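Local coordinates for protein yciF (Escherichia coli, PDB 2GS4) that is a homodimeric stress protein with a ferritin-like, rubrerythrin-related helical fold that probably binds metal, although its cellular role is not firmly established, at residues E56-V61 with L68-M73; H12-T17 with Q60-E65. All blocks are in the same frame, centred on the assembly; numbering follows the deposited sequence.

Both contacts sit near the same end of the helical bundle, with centres about 4 Å apart, and both use helix 38-63. Contact 1 joins its last turns to the loop that follows, so it is local in sequence. Contact 2 joins the same helix end to helix 6-33, with 42 residues between the segments, and is a helix-helix contact. Each is mostly buried and apolar, with one partly exposed residue, I70 or V62. In contact 1 one methyl rests on a backbone carbonyl. Contact 2 is methyl on methyl. V61 serves both. The probable hydrogen bond from K71 N to S15 OG, 2.8 Å, ties the loop to helix 6-33.

Contact 1: residues E56-V61 with L68-M73; sequences ERIDQV and LKIKRM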
loop_
_atom_site.group_PDB
_atom_site.type_symbol
_atom_site.label_atom_id
_atom_site.label_comp_id
_atom_site.label_asym_id
_atom_site.label_seq_id
_atom_site.Cartn_x
_atom_site.Cartn_y
_atom_site.Cartn_z
ATOM N N GLU A 56 7.065 -19.572 2.679
ATOM C CA GLU A 56 7.118 -20.953 2.185
ATOM C C GLU A 56 5.800 -21.298 1.507
ATOM O O GLU A 56 5.777 -21.986 0.485
ATOM C CB GLU A 56 7.378 -21.947 3.326
ATOM C CG GLU A 56 8.750 -21.784 3.972
ATOM C CD GLU A 56 9.881 -22.051 3.008
ATOM O OE1 GLU A 56 10.947 -21.428 3.171
ATOM O OE2 GLU A 56 9.712 -22.888 2.098
ATOM N N ARG A 57 4.696 -20.823 2.072
ATOM C CA ARG A 57 3.394 -21.108 1.492
ATOM C C ARG A 57 3.277 -20.471 0.102
ATOM O O ARG A 57 2.617 -21.027 -0.779
ATOM C CB ARG A 57 2.278 -20.618 2.422
ATOM C CG ARG A 57 0.916 -21.222 2.120
ATOM C CD ARG A 57 -0.068 -20.935 3.243
ATOM N NE ARG A 57 0.289 -21.645 4.467
ATOM C CZ ARG A 57 0.199 -21.120 5.685
ATOM N NH1 ARG A 57 0.537 -21.835 6.751
ATOM N NH2 ARG A 57 -0.204 -19.863 5.836
ATOM N N ILE A 58 3.911 -19.315 -0.099
ATOM C CA ILE A 58 3.879 -18.665 -1.406
ATOM C C ILE A 58 4.636 -19.531 -2.422
ATOM O O ILE A 58 4.253 -19.593 -3.587
ATOM C CB ILE A 58 4.501 -17.228 -1.370
ATOM C CG1 ILE A 58 3.566 -16.256 -0.636
ATOM C CG2 ILE A 58 4.736 -16.727 -2.793
ATOM C CD1 ILE A 58 4.176 -14.873 -0.405
ATOM N N ASP A 59 5.715 -20.183 -1.996
ATOM C CA ASP A 59 6.463 -21.044 -2.914
ATOM C C ASP A 59 5.537 -22.174 -3.350
ATOM O O ASP A 59 5.553 -22.599 -4.510
ATOM C CB ASP A 59 7.701 -21.652 -2.246
ATOM C CG ASP A 59 8.697 -20.609 -1.791
ATOM O OD1 ASP A 59 8.831 -19.571 -2.469
ATOM O OD2 ASP A 59 9.365 -20.840 -0.763
ATOM N N GLN A 60 4.723 -22.639 -2.405
ATOM C CA GLN A 60 3.756 -23.701 -2.656
ATOM C C GLN A 60 2.703 -23.244 -3.663
ATOM O O GLN A 60 2.307 -24.008 -4.543
ATOM C CB GLN A 60 3.047 -24.118 -1.360
ATOM C CG GLN A 60 3.856 -24.995 -0.399
ATOM C CD GLN A 60 3.023 -25.463 0.790
ATOM O OE1 GLN A 60 2.573 -26.609 0.841
ATOM N NE2 GLN A 60 2.799 -24.566 1.740
ATOM N N VAL A 61 2.241 -22.000 -3.522
ATOM C CA VAL A 61 1.235 -21.448 -4.429
ATOM C C VAL A 61 1.784 -21.414 -5.839
ATOM O O VAL A 61 1.106 -21.786 -6.804
ATOM C CB VAL A 61 0.843 -19.994 -4.054
ATOM C CG1 VAL A 61 0.136 -19.327 -5.236
ATOM C CG2 VAL A 61 -0.070 -19.987 -2.846
ATOM N N LEU A 68 2.632 -20.162 -13.106
ATOM C CA LEU A 68 3.026 -19.198 -12.087
ATOM C C LEU A 68 4.543 -19.057 -11.894
ATOM O O LEU A 68 5.299 -20.003 -12.103
ATOM C CB LEU A 68 2.337 -19.555 -10.761
ATOM C CG LEU A 68 0.801 -19.616 -10.828
ATOM C CD1 LEU A 68 0.202 -19.904 -9.461
ATOM C CD2 LEU A 68 0.277 -18.295 -11.363
ATOM N N LYS A 69 4.974 -17.852 -11.527
ATOM C CA LYS A 69 6.387 -17.534 -11.281
ATOM C C LYS A 69 6.342 -16.345 -10.320
ATOM O O LYS A 69 5.268 -15.843 -10.037
ATOM C CB LYS A 69 7.090 -17.103 -12.583
ATOM C CG LYS A 69 8.633 -17.081 -12.499
ATOM C CD LYS A 69 9.289 -16.426 -13.721
ATOM C CE LYS A 69 9.442 -14.911 -13.563
ATOM N NZ LYS A 69 10.730 -14.505 -12.919
ATOM N N ILE A 70 7.479 -15.919 -9.780
ATOM C CA ILE A 70 7.492 -14.740 -8.916
ATOM C C ILE A 70 8.375 -13.778 -9.685
ATOM O O ILE A 70 9.510 -14.116 -10.010
ATOM C CB ILE A 70 8.160 -14.975 -7.528
ATOM C CG1 ILE A 70 7.284 -15.862 -6.647
ATOM C CG2 ILE A 70 8.394 -13.638 -6.831
ATOM C CD1 ILE A 70 5.924 -15.271 -6.350
ATOM N N LYS A 71 7.864 -12.598 -10.008
ATOM C CA LYS A 71 8.677 -11.631 -10.723
ATOM C C LYS A 71 9.349 -10.745 -9.670
ATOM O O LYS A 71 8.731 -10.377 -8.675
ATOM C CB LYS A 71 7.803 -10.830 -11.703
ATOM C CG LYS A 71 7.265 -11.684 -12.881
ATOM C CD LYS A 71 6.358 -10.900 -13.836
ATOM C CE LYS A 71 6.203 -11.621 -15.180
ATOM N NZ LYS A 71 7.467 -11.623 -15.978
ATOM N N ARG A 72 10.632 -10.449 -9.877
ATOM C CA ARG A 72 11.418 -9.637 -8.946
ATOM C C ARG A 72 10.953 -8.186 -8.919
ATOM O O ARG A 72 10.819 -7.555 -9.963
ATOM C CB ARG A 72 12.895 -9.694 -9.348
ATOM C CG ARG A 72 13.906 -9.194 -8.328
ATOM C CD ARG A 72 15.306 -9.583 -8.803
ATOM N NE ARG A 72 16.379 -9.250 -7.869
ATOM C CZ ARG A 72 17.402 -10.059 -7.609
ATOM N NH1 ARG A 72 17.478 -11.244 -8.208
ATOM N NH2 ARG A 72 18.356 -9.687 -6.763
HETATM N N MSE A 73 10.704 -7.660 -7.725
HETATM C CA MSE A 73 10.264 -6.277 -7.577
HETATM C C MSE A 73 10.271 -5.888 -6.105
HETATM O O MSE A 73 10.328 -6.744 -5.232
HETATM C CB MSE A 73 8.853 -6.090 -8.162
HETATM C CG MSE A 73 7.784 -7.024 -7.569
HETATM SE SE MSE A 73 5.947 -6.706 -8.168
HETATM C CE MSE A 73 6.001 -7.628 -9.868
#
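The loop after helix 38-63 of this ferritin-like bundle leaves the helix end and passes toward helix 6-33, with L68 and I70 touching V61 and I58. The loop leads on to helix 76-89. Two separate points of touch carry the contact. At the first, I70 CD1 meets I58 CG2 at 4.0 Å. The two side chains cross at about a right angle, so they meet at a single pair of methyls and do not run alongside each other. In I58, chi1 of -72° sets CG1 beside the backbone N and leaves CG2 anti to it, and CG2 is the branch offered to the loop. I70 reaches across with its longer branch, and the end of that branch, CD1, does the touching.

The second point is nearer the helix end. L68 CD1 lies 3.4 Å from V61 O, so a methyl packs beside a carbonyl oxygen. L68 CD1 is also 4.3 Å from V61 CG1, a looser apolar contact. The L68 side chain is directed toward the helix, with CG anti to the carbonyl carbon (chi1 -57°).

K69, between the two, is turned to the surface. K69 NZ bonds I70 O at 3.2 Å. The amine stands 44° out of the carbonyl plane.

Y18 of helix 6-33 also packs on I58, and E7 of that helix touches L68. V61 packs in addition on A132 and L135 of helix 130-159.

Across the contact itself the chemistry is van der Waals only. V61 O has its polar partner elsewhere, in S64 OG, and the L68 methyl merely lies beside it. The polar tie of this loop runs to helix 6-33 instead, through the hydrogen bond from K71 N to S15 OG.

Contact 2: residues H12-T17 with Q60-E65; sequences HLLSDT and QVVESE
L14 of helix 6-33 projects between V61 and V62 at the end of helix 38-63, a helix-helix contact in the ferritin-like bundle. Its CB points toward the other helix but makes no contact with residues 60-65. CG stands anti to the backbone N (chi1 -176°), which extends the side chain across the gap. L14 CG itself comes within 4.1 Å of I70 CD1, in the loop that covers this side. From CG the two methyls part. CD1 turns toward the C-terminal end of helix 6-33. There L14 CD1 lies 4.4 Å from I58 CG2, and V61 CG1 is equally far from it. CD2 is the branch that makes the main contact. L14 CD2 is 3.9 Å from V61 CG1 and 3.9 Å from V62 CG2, so one methyl touches two neighbouring valines. The approach to V61 is tip to tip, while L14 and V62 cross obliquely. L14 CD2 also meets I70 CD1, at 4.0 Å, so I70 of the loop touches the same methyl.

V62 presents CG2, the methyl anti to its carbonyl carbon, and V61 presents CG1, the one anti to its N. The two valines have almost the same chi1. Being successive round the helix, they face differently and so offer different methyls. V62 is partly exposed and touches I70 as well.

Elsewhere in helix 6-33, L13 and T17 turn to helix 95-126, and S15 OG bonds I11 O in its own helix. H12 packs on T119 of the second subunit.

Just beyond the valines, S64 OG donates a short hydrogen bond of 2.6 Å to V61 O, with the hydroxyl tilted 22° from the carbonyl plane.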
loop_
_atom_site.group_PDB
_atom_site.type_symbol
_atom_site.label_atom_id
_atom_site.label_comp_id
_atom_site.label_asym_id
_atom_site.label_seq_id
_atom_site.Cartn_x
_atom_site.Cartn_y
_atom_site.Cartn_z
ATOM N N HIS A 12 1.358 -10.463 -10.683
ATOM C CA HIS A 12 1.902 -9.185 -10.237
ATOM C C HIS A 12 1.671 -8.993 -8.734
ATOM O O HIS A 12 2.611 -8.713 -7.989
ATOM C CB HIS A 12 1.246 -8.028 -11.003
ATOM C CG HIS A 12 1.417 -6.694 -10.343
ATOM N ND1 HIS A 12 2.623 -6.029 -10.302
ATOM C CD2 HIS A 12 0.531 -5.908 -9.685
ATOM C CE1 HIS A 12 2.474 -4.888 -9.652
ATOM N NE2 HIS A 12 1.213 -4.791 -9.266
ATOM N N LEU A 13 0.422 -9.130 -8.292
ATOM C CA LEU A 13 0.094 -8.952 -6.879
ATOM C C LEU A 13 0.764 -9.971 -5.958
ATOM O O LEU A 13 1.132 -9.645 -4.833
ATOM C CB LEU A 13 -1.428 -8.984 -6.682
ATOM C CG LEU A 13 -2.220 -7.785 -7.221
ATOM C CD1 LEU A 13 -3.709 -8.071 -7.113
ATOM C CD2 LEU A 13 -1.858 -6.525 -6.442
ATOM N N LEU A 14 0.905 -11.204 -6.432
ATOM C CA LEU A 14 1.537 -12.251 -5.635
ATOM C C LEU A 14 3.023 -11.944 -5.468
ATOM O O LEU A 14 3.592 -12.137 -4.386
ATOM C CB LEU A 14 1.367 -13.613 -6.318
ATOM C CG LEU A 14 1.905 -14.805 -5.524
ATOM C CD1 LEU A 14 1.008 -15.069 -4.339
ATOM C CD2 LEU A 14 1.967 -16.040 -6.428
ATOM N N SER A 15 3.641 -11.466 -6.546
ATOM C CA SER A 15 5.059 -11.121 -6.551
ATOM C C SER A 15 5.315 -9.932 -5.627
ATOM O O SER A 15 6.364 -9.852 -4.968
ATOM C CB SER A 15 5.518 -10.774 -7.970
ATOM O OG SER A 15 5.442 -11.900 -8.825
ATOM N N ASP A 16 4.352 -9.015 -5.584
ATOM C CA ASP A 16 4.463 -7.836 -4.735
ATOM C C ASP A 16 4.363 -8.321 -3.292
ATOM O O ASP A 16 5.149 -7.922 -2.429
ATOM C CB ASP A 16 3.322 -6.860 -5.038
ATOM C CG ASP A 16 3.782 -5.412 -5.086
ATOM O OD1 ASP A 16 2.913 -4.511 -5.125
ATOM O OD2 ASP A 16 5.003 -5.172 -5.091
ATOM N N THR A 17 3.410 -9.211 -3.035
ATOM C CA THR A 17 3.239 -9.734 -1.687
ATOM C C THR A 17 4.485 -10.517 -1.247
ATOM O O THR A 17 4.885 -10.442 -0.080
ATOM C CB THR A 17 1.958 -10.598 -1.595
ATOM O OG1 THR A 17 0.811 -9.737 -1.603
ATOM C CG2 THR A 17 1.944 -11.436 -0.332
ATOM N N GLN A 60 4.723 -22.639 -2.405
ATOM C CA GLN A 60 3.756 -23.701 -2.656
ATOM C C GLN A 60 2.703 -23.244 -3.663
ATOM O O GLN A 60 2.307 -24.008 -4.543
ATOM C CB GLN A 60 3.047 -24.118 -1.360
ATOM C CG GLN A 60 3.856 -24.995 -0.399
ATOM C CD GLN A 60 3.023 -25.463 0.790
ATOM O OE1 GLN A 60 2.573 -26.609 0.841
ATOM N NE2 GLN A 60 2.799 -24.566 1.740
ATOM N N VAL A 61 2.241 -22.000 -3.522
ATOM C CA VAL A 61 1.235 -21.448 -4.429
ATOM C C VAL A 61 1.784 -21.414 -5.839
ATOM O O VAL A 61 1.106 -21.786 -6.804
ATOM C CB VAL A 61 0.843 -19.994 -4.054
ATOM C CG1 VAL A 61 0.136 -19.327 -5.236
ATOM C CG2 VAL A 61 -0.070 -19.987 -2.846
ATOM N N VAL A 62 3.021 -20.951 -5.954
ATOM C CA VAL A 62 3.681 -20.843 -7.238
ATOM C C VAL A 62 3.834 -22.216 -7.898
ATOM O O VAL A 62 3.563 -22.372 -9.088
ATOM C CB VAL A 62 5.041 -20.151 -7.056
ATOM C CG1 VAL A 62 5.884 -20.272 -8.306
ATOM C CG2 VAL A 62 4.805 -18.675 -6.729
ATOM N N GLU A 63 4.250 -23.211 -7.116
ATOM C CA GLU A 63 4.433 -24.570 -7.631
ATOM C C GLU A 63 3.108 -25.266 -7.969
ATOM O O GLU A 63 3.090 -26.222 -8.743
ATOM C CB GLU A 63 5.221 -25.412 -6.610
ATOM C CG GLU A 63 6.704 -25.037 -6.475
ATOM C CD GLU A 63 7.267 -25.423 -5.117
ATOM O OE1 GLU A 63 6.513 -25.991 -4.295
ATOM O OE2 GLU A 63 8.463 -25.165 -4.865
ATOM N N SER A 64 2.005 -24.802 -7.382
ATOM C CA SER A 64 0.696 -25.415 -7.623
ATOM C C SER A 64 0.170 -25.190 -9.040
ATOM O O SER A 64 -0.786 -25.844 -9.462
ATOM C CB SER A 64 -0.343 -24.882 -6.633
ATOM O OG SER A 64 -0.784 -23.588 -7.008
ATOM N N GLU A 65 0.772 -24.252 -9.762
ATOM C CA GLU A 65 0.337 -23.975 -11.126
ATOM C C GLU A 65 1.555 -23.757 -12.021
ATOM O O GLU A 65 2.390 -22.891 -11.767
ATOM C CB GLU A 65 -0.582 -22.746 -11.166
ATOM C CG GLU A 65 -1.915 -22.886 -10.421
ATOM C CD GLU A 65 -2.887 -23.855 -11.084
ATOM O OE1 GLU A 65 -2.798 -24.056 -12.315
ATOM O OE2 GLU A 65 -3.760 -24.397 -10.371
#